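Local coordinates for protein SidF, inhibitor of growth family, member 3 (Legionella pneumophila subsp. pneumophila, PDB 4FYE) that is a Legionella phosphoinositide phosphatase that probably removes the 3-phosphate from phosphatidylinositol 3,4,5-trisphosphate, at residues I9-S18 against R254-D265; R63-I72 against I120-S131. The protein carries 1 engineered substitution. One frame throughout, in Å; residues are numbered along the deposited sequence.

Contact 1: I9-S18 against R254-D265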
# COMPACT_ATOMS: atom_id res chain seq x y z
N ILE A 9 6.03 13.03 11.40
CA ILE A 9 5.85 11.59 11.41
C ILE A 9 6.73 10.93 12.49
O ILE A 9 6.23 10.12 13.28
CB ILE A 9 6.09 11.02 9.99
CG1 ILE A 9 4.96 10.09 9.54
CG2 ILE A 9 7.54 10.54 9.73
CD1 ILE A 9 4.44 9.07 10.50
N GLU A 10 8.01 11.30 12.56
CA GLU A 10 8.88 10.70 13.52
C GLU A 10 8.39 10.97 14.92
O GLU A 10 8.41 10.03 15.76
CB GLU A 10 10.34 11.18 13.40
CG GLU A 10 11.24 10.33 14.27
CD GLU A 10 12.72 10.77 14.40
OE1 GLU A 10 13.31 10.58 15.51
OE2 GLU A 10 13.28 11.29 13.39
N THR A 11 7.94 12.20 15.23
CA THR A 11 7.57 12.43 16.62
C THR A 11 6.29 11.62 16.92
O THR A 11 6.19 10.91 17.91
CB THR A 11 7.45 13.91 17.05
OG1 THR A 11 6.10 14.32 16.93
CG2 THR A 11 8.35 14.86 16.24
N TYR A 12 5.33 11.69 16.02
CA TYR A 12 4.20 10.79 16.16
C TYR A 12 4.53 9.29 16.36
O TYR A 12 4.00 8.65 17.27
CB TYR A 12 3.24 10.96 15.02
CG TYR A 12 1.92 10.26 15.22
CD1 TYR A 12 1.19 10.35 16.42
CD2 TYR A 12 1.35 9.57 14.18
CE1 TYR A 12 -0.06 9.73 16.57
CE2 TYR A 12 0.10 8.98 14.30
CZ TYR A 12 -0.60 9.06 15.48
OH TYR A 12 -1.82 8.41 15.55
N VAL A 13 5.41 8.73 15.55
CA VAL A 13 5.72 7.29 15.66
C VAL A 13 6.34 7.00 17.04
O VAL A 13 6.07 5.93 17.67
CB VAL A 13 6.70 6.91 14.55
CG1 VAL A 13 7.34 5.57 14.82
CG2 VAL A 13 6.03 7.03 13.14
N THR A 14 7.13 7.96 17.52
CA THR A 14 7.76 7.84 18.81
C THR A 14 6.73 7.84 19.92
O THR A 14 6.80 7.01 20.82
CB THR A 14 8.69 9.03 19.05
OG1 THR A 14 9.76 8.97 18.08
CG2 THR A 14 9.23 8.96 20.45
N HIS A 15 5.77 8.75 19.88
CA HIS A 15 4.71 8.68 20.89
C HIS A 15 3.96 7.37 20.86
O HIS A 15 3.61 6.83 21.87
CB HIS A 15 3.76 9.85 20.75
CG HIS A 15 4.31 11.11 21.33
ND1 HIS A 15 3.99 11.54 22.57
CD2 HIS A 15 5.23 12.02 20.82
CE1 HIS A 15 4.65 12.68 22.83
NE2 HIS A 15 5.42 12.97 21.75
N LEU A 16 3.77 6.83 19.66
CA LEU A 16 2.99 5.63 19.45
C LEU A 16 3.62 4.43 20.10
O LEU A 16 2.94 3.50 20.44
CB LEU A 16 2.80 5.35 17.96
CG LEU A 16 1.66 6.15 17.35
CD1 LEU A 16 1.61 6.11 15.79
CD2 LEU A 16 0.38 5.65 17.97
N LEU A 17 4.94 4.43 20.22
CA LEU A 17 5.65 3.29 20.75
C LEU A 17 5.89 3.41 22.24
O LEU A 17 6.55 2.58 22.81
CB LEU A 17 6.98 3.13 20.01
CG LEU A 17 6.66 2.70 18.58
CD1 LEU A 17 7.87 2.86 17.68
CD2 LEU A 17 6.11 1.30 18.58
N SER A 18 5.35 4.42 22.88
CA SER A 18 5.65 4.65 24.30
C SER A 18 4.52 4.06 25.18
O SER A 18 3.74 3.21 24.71
CB SER A 18 5.84 6.15 24.59
OG SER A 18 4.62 6.85 24.37
N ARG A 254 13.44 0.80 17.28
CA ARG A 254 13.33 1.62 18.49
C ARG A 254 14.56 1.49 19.40
O ARG A 254 14.93 0.36 19.81
CB ARG A 254 12.09 1.23 19.29
CG ARG A 254 11.75 2.19 20.42
CD ARG A 254 10.75 1.49 21.31
NE ARG A 254 10.07 2.33 22.27
CZ ARG A 254 10.36 2.32 23.56
NH1 ARG A 254 11.36 1.58 23.99
NH2 ARG A 254 9.67 3.08 24.40
N HIS A 255 15.18 2.61 19.74
CA HIS A 255 16.47 2.55 20.47
C HIS A 255 16.20 2.40 21.93
O HIS A 255 15.07 2.68 22.35
CB HIS A 255 17.38 3.70 20.10
CG HIS A 255 17.62 3.80 18.62
ND1 HIS A 255 18.34 2.88 17.94
CD2 HIS A 255 17.11 4.68 17.67
CE1 HIS A 255 18.33 3.17 16.62
NE2 HIS A 255 17.60 4.28 16.46
N SER A 256 17.18 1.93 22.71
CA SER A 256 16.91 1.62 24.12
C SER A 256 16.37 2.82 24.89
O SER A 256 15.55 2.65 25.78
CB SER A 256 18.14 1.05 24.83
OG SER A 256 19.27 1.80 24.49
N ASP A 257 16.78 4.03 24.49
CA ASP A 257 16.26 5.26 25.11
C ASP A 257 14.84 5.63 24.59
O ASP A 257 14.26 6.63 25.02
CB ASP A 257 17.26 6.44 24.95
CG ASP A 257 17.47 6.86 23.48
OD1 ASP A 257 16.69 6.39 22.61
OD2 ASP A 257 18.40 7.66 23.18
N GLY A 258 14.29 4.85 23.66
CA GLY A 258 12.95 5.15 23.13
C GLY A 258 12.89 6.15 21.97
O GLY A 258 11.80 6.61 21.59
N THR A 259 14.02 6.46 21.37
CA THR A 259 13.99 7.16 20.08
C THR A 259 13.85 6.16 18.94
O THR A 259 13.90 4.95 19.13
CB THR A 259 15.25 8.01 19.84
OG1 THR A 259 16.42 7.20 20.06
CG2 THR A 259 15.22 9.21 20.79
N VAL A 260 13.72 6.68 17.73
CA VAL A 260 13.37 5.86 16.64
C VAL A 260 14.24 6.18 15.44
O VAL A 260 14.55 7.33 15.22
CB VAL A 260 11.89 6.10 16.35
CG1 VAL A 260 11.61 6.12 14.89
CG2 VAL A 260 11.06 5.08 17.09
N THR A 261 14.66 5.15 14.70
CA THR A 261 15.13 5.36 13.33
C THR A 261 14.12 4.64 12.41
O THR A 261 13.74 3.49 12.66
CB THR A 261 16.54 4.77 13.17
OG1 THR A 261 17.41 5.42 14.11
CG2 THR A 261 17.10 4.95 11.77
N ILE A 262 13.73 5.30 11.34
CA ILE A 262 12.71 4.85 10.45
C ILE A 262 13.41 4.25 9.25
O ILE A 262 14.17 4.96 8.62
CB ILE A 262 11.76 6.01 10.08
CG1 ILE A 262 10.89 6.39 11.30
CG2 ILE A 262 10.81 5.58 8.98
CD1 ILE A 262 9.94 7.55 11.06
N HIS A 263 13.20 2.96 8.96
CA HIS A 263 13.86 2.32 7.80
C HIS A 263 12.95 2.21 6.60
O HIS A 263 13.41 1.88 5.51
CB HIS A 263 14.42 0.91 8.14
CG HIS A 263 15.14 0.84 9.46
ND1 HIS A 263 16.33 1.48 9.70
CD2 HIS A 263 14.79 0.21 10.66
CE1 HIS A 263 16.71 1.25 10.96
NE2 HIS A 263 15.77 0.49 11.56
N HIS A 264 11.67 2.48 6.76
CA HIS A 264 10.74 2.44 5.63
C HIS A 264 9.52 3.27 5.90
O HIS A 264 8.93 3.23 7.01
CB HIS A 264 10.34 1.01 5.30
CG HIS A 264 9.38 0.88 4.14
ND1 HIS A 264 9.77 1.02 2.86
CD2 HIS A 264 8.03 0.59 4.11
CE1 HIS A 264 8.73 0.86 2.04
NE2 HIS A 264 7.66 0.59 2.80
N ASP A 265 9.09 3.97 4.86
CA ASP A 265 7.99 4.88 4.92
C ASP A 265 7.30 4.93 3.51
O ASP A 265 7.86 5.50 2.55
CB ASP A 265 8.53 6.25 5.33
CG ASP A 265 7.41 7.32 5.40
OD1 ASP A 265 6.33 7.13 4.74
OD2 ASP A 265 7.60 8.32 6.14

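Contact 2: R63-I72 against I120-S131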
# COMPACT_ATOMS: atom_id res chain seq x y z
N ARG A 63 9.80 -20.85 18.11
CA ARG A 63 8.74 -20.70 17.09
C ARG A 63 7.67 -19.75 17.70
O ARG A 63 7.45 -19.73 18.92
CB ARG A 63 8.21 -22.10 16.61
CG ARG A 63 6.90 -22.09 15.77
CD ARG A 63 6.45 -23.49 15.29
NE ARG A 63 7.63 -24.24 14.84
CZ ARG A 63 7.80 -24.75 13.64
NH1 ARG A 63 6.85 -24.70 12.70
NH2 ARG A 63 8.93 -25.35 13.37
N PRO A 64 7.11 -18.86 16.89
CA PRO A 64 6.12 -17.86 17.36
C PRO A 64 4.78 -18.42 17.82
O PRO A 64 4.19 -19.24 17.15
CB PRO A 64 5.79 -17.03 16.08
CG PRO A 64 6.90 -17.28 15.12
CD PRO A 64 7.63 -18.55 15.54
N VAL A 65 4.21 -17.82 18.85
CA VAL A 65 2.95 -18.28 19.35
C VAL A 65 1.94 -17.17 19.12
O VAL A 65 0.73 -17.37 19.20
CB VAL A 65 3.19 -18.65 20.83
CG1 VAL A 65 2.06 -18.21 21.75
CG2 VAL A 65 3.61 -20.14 20.92
N THR A 66 2.44 -15.98 18.81
CA THR A 66 1.57 -14.90 18.42
C THR A 66 1.42 -14.95 16.91
O THR A 66 2.24 -15.58 16.17
CB THR A 66 2.19 -13.55 18.81
OG1 THR A 66 3.55 -13.49 18.36
CG2 THR A 66 2.22 -13.38 20.36
N GLY A 67 0.39 -14.29 16.39
CA GLY A 67 0.24 -14.25 14.93
C GLY A 67 -0.19 -15.62 14.38
O GLY A 67 0.04 -15.96 13.22
N GLN A 68 -0.86 -16.41 15.22
CA GLN A 68 -1.17 -17.76 14.85
C GLN A 68 -2.68 -17.88 14.73
O GLN A 68 -3.38 -17.44 15.61
CB GLN A 68 -0.59 -18.63 15.95
CG GLN A 68 -0.05 -19.93 15.44
CD GLN A 68 1.26 -19.83 14.65
OE1 GLN A 68 1.36 -20.34 13.59
NE2 GLN A 68 2.24 -19.26 15.23
N PRO A 69 -3.24 -18.45 13.62
CA PRO A 69 -4.76 -18.44 13.58
C PRO A 69 -5.36 -19.32 14.60
O PRO A 69 -4.87 -20.44 14.85
CB PRO A 69 -5.11 -19.04 12.25
CG PRO A 69 -3.84 -19.03 11.48
CD PRO A 69 -2.67 -19.02 12.41
N ASP A 70 -6.45 -18.86 15.18
CA ASP A 70 -7.17 -19.67 16.12
C ASP A 70 -8.67 -19.61 15.75
O ASP A 70 -9.25 -18.52 15.82
CB ASP A 70 -6.93 -19.08 17.51
CG ASP A 70 -7.71 -19.85 18.61
OD1 ASP A 70 -8.82 -20.36 18.33
OD2 ASP A 70 -7.22 -19.93 19.76
N VAL A 71 -9.30 -20.73 15.38
CA VAL A 71 -10.68 -20.60 14.82
C VAL A 71 -11.77 -20.18 15.82
O VAL A 71 -12.71 -19.45 15.48
CB VAL A 71 -11.18 -21.78 13.98
CG1 VAL A 71 -10.34 -21.93 12.74
CG2 VAL A 71 -11.19 -23.07 14.75
N ILE A 72 -11.61 -20.57 17.06
CA ILE A 72 -12.46 -19.96 18.10
C ILE A 72 -12.44 -18.42 18.16
O ILE A 72 -13.50 -17.80 18.14
CB ILE A 72 -12.18 -20.54 19.48
CG1 ILE A 72 -12.42 -22.04 19.38
CG2 ILE A 72 -13.16 -19.94 20.52
CD1 ILE A 72 -12.02 -22.76 20.66
N ILE A 120 -15.55 -27.39 19.63
CA ILE A 120 -14.21 -27.26 19.11
C ILE A 120 -13.24 -27.36 20.29
O ILE A 120 -13.21 -26.45 21.14
CB ILE A 120 -14.00 -25.93 18.35
CG1 ILE A 120 -15.14 -25.66 17.34
CG2 ILE A 120 -12.67 -25.95 17.62
CD1 ILE A 120 -15.48 -26.84 16.42
N PRO A 121 -12.45 -28.47 20.35
CA PRO A 121 -11.41 -28.53 21.41
C PRO A 121 -10.33 -27.52 21.15
O PRO A 121 -9.94 -27.34 20.00
CB PRO A 121 -10.87 -29.97 21.34
CG PRO A 121 -11.35 -30.52 20.00
CD PRO A 121 -12.63 -29.77 19.66
N SER A 122 -9.91 -26.85 22.21
CA SER A 122 -8.97 -25.75 22.20
C SER A 122 -7.69 -26.02 21.45
O SER A 122 -7.20 -25.15 20.73
CB SER A 122 -8.64 -25.39 23.63
OG SER A 122 -9.54 -24.38 24.01
N ASP A 123 -7.18 -27.22 21.59
CA ASP A 123 -5.90 -27.56 21.04
C ASP A 123 -5.98 -28.04 19.61
O ASP A 123 -4.95 -28.10 18.95
CB ASP A 123 -5.17 -28.57 21.94
CG ASP A 123 -4.35 -27.87 23.04
OD1 ASP A 123 -3.81 -26.75 22.80
OD2 ASP A 123 -4.27 -28.43 24.16
N LYS A 124 -7.17 -28.34 19.10
CA LYS A 124 -7.22 -28.53 17.67
C LYS A 124 -7.62 -27.22 16.99
O LYS A 124 -7.66 -27.13 15.78
CB LYS A 124 -8.13 -29.65 17.26
CG LYS A 124 -7.86 -31.04 17.84
CD LYS A 124 -8.98 -31.96 17.32
CE LYS A 124 -8.97 -33.37 17.89
NZ LYS A 124 -7.67 -34.04 17.58
N ALA A 125 -7.89 -26.18 17.77
CA ALA A 125 -8.40 -24.94 17.19
C ALA A 125 -7.31 -24.10 16.58
O ALA A 125 -7.59 -23.16 15.88
CB ALA A 125 -9.12 -24.13 18.26
N LYS A 126 -6.06 -24.40 16.86
CA LYS A 126 -4.99 -23.45 16.48
C LYS A 126 -4.22 -23.98 15.30
O LYS A 126 -3.98 -25.18 15.21
CB LYS A 126 -4.03 -23.12 17.64
CG LYS A 126 -4.72 -22.62 18.92
CD LYS A 126 -3.69 -22.08 19.92
CE LYS A 126 -3.89 -22.71 21.30
NZ LYS A 126 -2.70 -22.66 22.21
N ALA A 127 -3.83 -23.10 14.40
CA ALA A 127 -3.03 -23.53 13.26
C ALA A 127 -1.60 -23.25 13.60
O ALA A 127 -1.32 -22.48 14.49
CB ALA A 127 -3.43 -22.76 12.01
N ASP A 128 -0.68 -23.90 12.88
CA ASP A 128 0.70 -23.50 12.85
C ASP A 128 1.04 -23.13 11.41
O ASP A 128 0.98 -23.98 10.48
CB ASP A 128 1.60 -24.60 13.35
CG ASP A 128 3.12 -24.22 13.23
OD1 ASP A 128 3.48 -23.01 13.06
OD2 ASP A 128 3.97 -25.15 13.33
N LEU A 129 1.33 -21.86 11.21
CA LEU A 129 1.61 -21.26 9.90
C LEU A 129 2.98 -21.66 9.37
O LEU A 129 3.22 -21.51 8.16
CB LEU A 129 1.68 -19.75 10.00
CG LEU A 129 0.37 -18.94 10.05
CD1 LEU A 129 0.68 -17.48 9.88
CD2 LEU A 129 -0.68 -19.36 9.04
N PHE A 130 3.85 -22.23 10.21
CA PHE A 130 5.24 -22.32 9.77
C PHE A 130 5.63 -23.74 9.66
O PHE A 130 6.75 -24.08 9.74
CB PHE A 130 6.15 -21.61 10.74
CG PHE A 130 5.74 -20.20 10.93
CD1 PHE A 130 5.68 -19.32 9.80
CD2 PHE A 130 5.35 -19.73 12.19
CE1 PHE A 130 5.25 -18.02 9.95
CE2 PHE A 130 4.91 -18.41 12.33
CZ PHE A 130 4.88 -17.56 11.20
N SER A 131 4.64 -24.52 9.37
CA SER A 131 4.74 -25.92 9.26
C SER A 131 3.87 -26.30 8.07
O SER A 131 2.99 -25.51 7.61
CB SER A 131 3.94 -26.41 10.49
OG SER A 131 4.41 -27.64 10.73

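Contact 1: I9-S18 against R254-D265
Val260 spans Glu10, Val13, Thr14 and Leu17, along helix 9-16 and just past its C-terminal end. Its CB lies 4.0 Å from Thr14 OG1, the two side chains running antiparallel past one another. From there the branches part: Val260 CG1 reaches Val13 CG1 at 4.3 Å and also borders Glu10 CG, while Val260 CG2 touches Leu17 CD1 at 3.9 Å, the two side chains roughly perpendicular. Two residues further on, Ile262 CD1 comes up to Ile9 CG2 at 4.1 Å and also reaches Glu10 CA; with CG1 anti to the carbonyl carbon (chi1 -71°) and the chain extended beyond it, this methyl is carried up to the helix. The helix lies on a face of the six-stranded mixed sheet near its edge; the axes of helix 9-16 and strand 260-265 come within 9.2 Å, their N-to-C directions 115° apart, and Val13 and Leu17 also lean on Phe201 of strand 199-206. Val260 and Ile262 face the helix by normal alternation; then both His263 and His264 pair with Ala251, a classic beta bulge that shifts the register by one, so that Asp265 and not His264 points to the same side. The carboxylate of Asp265 is held by Arg248, Arg308 and Arg312. Thr14 OG1 bonds back to Glu10 O at 2.9 Å, from the face of that carbonyl opposite to Thr14 N, leaving Thr14 CG2 beside Gly258 O. At the hairpin end, the guanidinium of Arg254 has Gly258 CA 3.8 Å above one face, and its NE lies 3.9 Å from Leu17 CB. Leu17 O is hydrogen-bonded by Arg188.

Contact 2: R63-I72 against I120-S131
Arg63 NH1 is shared by two acceptors of residues 120-131: Asp128 OD2 at 3.0 Å, a salt bridge using the syn lone pair, and Phe130 O through a weaker bond. A bend at chi3 (-42°) brings the guanidinium across Asp128, its plane turned 79° from the carboxylate. The other oxygen, Asp128 OD1, takes Phe130 N from above the carboxylate plane, closing an Asx turn, so one aspartate ties the arginine to the turn. Pro64 CG approaches Phe130 CE2 at 3.6 Å, proline and phenylalanine lying roughly perpendicular. Gln68 OE1 receives Leu129 N at 2.8 Å in a nearly straight bond, lying almost on the carbonyl axis. Next to it, in the middle of the interface, Pro69 CG rests on Ala127 CB at 3.8 Å and Pro69 CD on Leu129 CG. The far end is apolar, with Ile72 CD1 on Ala125 CB at 4.0 Å and Ile72 CG1 near Ile120 CG2. Two backbone bonds run through the middle, Ala127 N to Pro69 O at 2.9 Å and Val71 N to Ala125 O at 3.0 Å. They flank Asp70 and Lys126, an isolated antiparallel beta bridge of the non-hydrogen-bonded kind, set directly at the N-cap of helix 71-92.

In the fold
Contact 2 is nested within the long loop that contact 1 closes: residues 63-72 and 120-131 both fall between helix 9-16 and strand 260-268. In space the two remain separate, with centres 31 Å apart and nearest atoms about 15 Å apart. Contact 1 lies closer to the middle of the chain, its centre about 20 Å from the chain centre against 27 Å for contact 2. The six-stranded sheet connects them along the chain: its strands 39-42 and 50-55 come after residues 9-18 and before residues 63-72. Contact 1 joins a helix to that sheet, whereas contact 2 joins the lead-in and start of helix 71-92 to the loop that follows helix 98-119.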